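PDB 6JKK: mitotic checkpoint control protein kinase BUB1 from Drosophila melanogaster, which probably acts as an ATP-binding protein kinase of the mitotic checkpoint at the kinetochore, its kinase domain being the part modelled here. Local coordinates for residues 185-190 with 204-209. Numbering follows the deposited sequence.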
loop_
_atom_site.group_PDB
_atom_site.type_symbol
_atom_site.label_atom_id
_atom_site.label_comp_id
_atom_site.label_asym_id
_atom_site.label_seq_id
_atom_site.Cartn_x
_atom_site.Cartn_y
_atom_site.Cartn_z
ATOM N N PRO A 185 0.719 5.639 -4.612
ATOM C CA PRO A 185 0.389 4.774 -5.749
ATOM C C PRO A 185 1.405 3.647 -5.959
ATOM O O PRO A 185 1.017 2.588 -6.456
ATOM C CB PRO A 185 0.404 5.743 -6.937
ATOM C CG PRO A 185 0.116 7.082 -6.342
ATOM C CD PRO A 185 0.818 7.056 -5.015
ATOM N N ASP A 186 2.656 3.867 -5.551
ATOM C CA ASP A 186 3.720 2.863 -5.647
ATOM C C ASP A 186 3.446 1.606 -4.825
ATOM O O ASP A 186 3.992 0.532 -5.110
ATOM C CB ASP A 186 5.039 3.459 -5.142
ATOM C CG ASP A 186 5.325 4.826 -5.714
ATOM O OD1 ASP A 186 4.595 5.786 -5.378
ATOM O OD2 ASP A 186 6.302 4.943 -6.485
ATOM N N ASN A 187 2.626 1.735 -3.785
ATOM C CA ASN A 187 2.438 0.621 -2.856
ATOM C C ASN A 187 1.186 -0.220 -3.076
ATOM O O ASN A 187 0.857 -1.077 -2.249
ATOM C CB ASN A 187 2.556 1.100 -1.408
ATOM C CG ASN A 187 3.994 1.399 -1.016
ATOM O OD1 ASN A 187 4.934 0.860 -1.610
ATOM N ND2 ASN A 187 4.174 2.259 -0.019
ATOM N N PHE A 188 0.486 0.036 -4.184
ATOM C CA PHE A 188 -0.502 -0.907 -4.701
ATOM C C PHE A 188 0.020 -1.510 -5.995
ATOM O O PHE A 188 0.337 -0.785 -6.945
ATOM C CB PHE A 188 -1.855 -0.230 -4.967
ATOM C CG PHE A 188 -2.637 0.073 -3.721
ATOM C CD1 PHE A 188 -2.661 1.361 -3.201
ATOM C CD2 PHE A 188 -3.346 -0.933 -3.064
ATOM C CE1 PHE A 188 -3.376 1.652 -2.045
ATOM C CE2 PHE A 188 -4.068 -0.652 -1.901
ATOM C CZ PHE A 188 -4.080 0.646 -1.395
ATOM N N LEU A 189 0.125 -2.836 -6.023
ATOM C CA LEU A 189 0.484 -3.538 -7.248
ATOM C C LEU A 189 -0.789 -4.046 -7.895
ATOM O O LEU A 189 -1.721 -4.453 -7.197
ATOM C CB LEU A 189 1.411 -4.719 -6.948
ATOM C CG LEU A 189 2.762 -4.449 -6.280
ATOM C CD1 LEU A 189 3.521 -5.755 -6.054
ATOM C CD2 LEU A 189 3.604 -3.477 -7.106
ATOM N N LEU A 190 -0.834 -4.026 -9.222
ATOM C CA LEU A 190 -1.922 -4.683 -9.944
ATOM C C LEU A 190 -1.465 -6.094 -10.254
ATOM O O LEU A 190 -0.513 -6.292 -11.016
ATOM C CB LEU A 190 -2.255 -3.937 -11.239
ATOM C CG LEU A 190 -3.400 -4.488 -12.095
ATOM C CD1 LEU A 190 -4.700 -4.425 -11.337
ATOM C CD2 LEU A 190 -3.528 -3.710 -13.384
ATOM N N GLN A 204 -2.882 -5.371 -4.766
ATOM C CA GLN A 204 -2.203 -5.856 -3.563
ATOM C C GLN A 204 -1.416 -4.719 -2.925
ATOM O O GLN A 204 -0.656 -4.023 -3.604
ATOM C CB GLN A 204 -1.266 -7.016 -3.905
ATOM C CG GLN A 204 -0.553 -7.637 -2.700
ATOM C CD GLN A 204 0.342 -8.797 -3.095
ATOM O OE1 GLN A 204 1.541 -8.624 -3.317
ATOM N NE2 GLN A 204 -0.239 -9.986 -3.188
ATOM N N LEU A 205 -1.610 -4.531 -1.623
ATOM C CA LEU A 205 -0.869 -3.526 -0.861
ATOM C C LEU A 205 0.468 -4.117 -0.418
ATOM O O LEU A 205 0.511 -5.232 0.113
ATOM C CB LEU A 205 -1.682 -3.107 0.366
ATOM C CG LEU A 205 -1.097 -2.020 1.268
ATOM C CD1 LEU A 205 -0.988 -0.714 0.507
ATOM C CD2 LEU A 205 -1.955 -1.843 2.518
ATOM N N ILE A 206 1.553 -3.374 -0.635
ATOM C CA ILE A 206 2.903 -3.862 -0.341
ATOM C C ILE A 206 3.700 -2.859 0.492
ATOM O O ILE A 206 3.269 -1.714 0.687
ATOM C CB ILE A 206 3.687 -4.115 -1.647
ATOM C CG1 ILE A 206 3.972 -2.784 -2.358
ATOM C CG2 ILE A 206 2.913 -5.057 -2.577
ATOM C CD1 ILE A 206 4.931 -2.870 -3.566
ATOM N N ASP A 207 4.871 -3.295 0.961
ATOM C CA ASP A 207 5.847 -2.423 1.614
ATOM C C ASP A 207 5.387 -1.924 2.981
ATOM O O ASP A 207 5.085 -0.744 3.159
ATOM C CB ASP A 207 6.250 -1.254 0.701
ATOM C CG ASP A 207 7.366 -1.621 -0.267
ATOM O OD1 ASP A 207 7.436 -1.004 -1.358
ATOM O OD2 ASP A 207 8.179 -2.513 0.059
ATOM N N PHE A 208 5.371 -2.840 3.942
ATOM C CA PHE A 208 4.944 -2.547 5.305
ATOM C C PHE A 208 6.117 -2.164 6.197
ATOM O O PHE A 208 6.083 -2.382 7.410
ATOM C CB PHE A 208 4.201 -3.754 5.874
ATOM C CG PHE A 208 2.973 -4.114 5.090
ATOM C CD1 PHE A 208 1.792 -3.401 5.266
ATOM C CD2 PHE A 208 3.002 -5.148 4.161
ATOM C CE1 PHE A 208 0.655 -3.716 4.533
ATOM C CE2 PHE A 208 1.871 -5.475 3.425
ATOM C CZ PHE A 208 0.697 -4.758 3.610
ATOM N N GLY A 209 7.141 -1.570 5.588
ATOM C CA GLY A 209 8.390 -1.273 6.274
ATOM C C GLY A 209 8.305 -0.284 7.425
ATOM O O GLY A 209 9.137 -0.315 8.334
#
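Leu189 and Gln204 form the hydrogen-bonded pair of a two-stranded antiparallel hairpin: Leu189 N gives to Gln204 O at 2.8 Å, and Gln204 N returns a bond to Leu189 O. One step on, Ile206 N reaches Asn187 O at 2.9 Å and carries the pairing just past the strand ends. Between these rungs sits the non-hydrogen-bonded pair Phe188 and Leu205, where the CA-H groups of both residues lean on carbonyl oxygens opposite.

Among the apolar contacts, Leu205 lays CD1 over a face of the Phe188 ring, 4.0 Å from its centroid, a CH-pi contact backed by Met166 and Ile169 of helix 156-175. Leu189, on the face of the hairpin it shares with Gln204, meets Ile206, which follows the strand; the two side chains cross at about a right angle, Leu189 CD1 lying 3.6 Å from Ile206 CG2. Ile206 has CG1 between its backbone N and carbonyl carbon (chi1 68°), which brings CD1 against Leu189 CG and CD2.

The polar contact is between Asn187 and Asp207. Asn187 OD1 stands 3.1 Å from Asp207 OD1, two acceptors with no bond between them, and the amide and carboxylate planes are 75° apart. Each group is held elsewhere: Asn187 ND2 by Asp182 O, Asp207 OD2 by a salt bridge to Lys85, the predicted ATP-binding lysine. With an alanine in place of Asn187 the amide would be lost, which is likely to leave Asp182 O without this donor and a gap beside Asp207 CB.

Residues 207-209 are the kinase DFG motif, and Asn187 matches the catalytic-loop asparagine of the family. Two acceptor oxygens brought this close are consistent with a site that, as in related kinases, would receive a metal ion with the nucleotide.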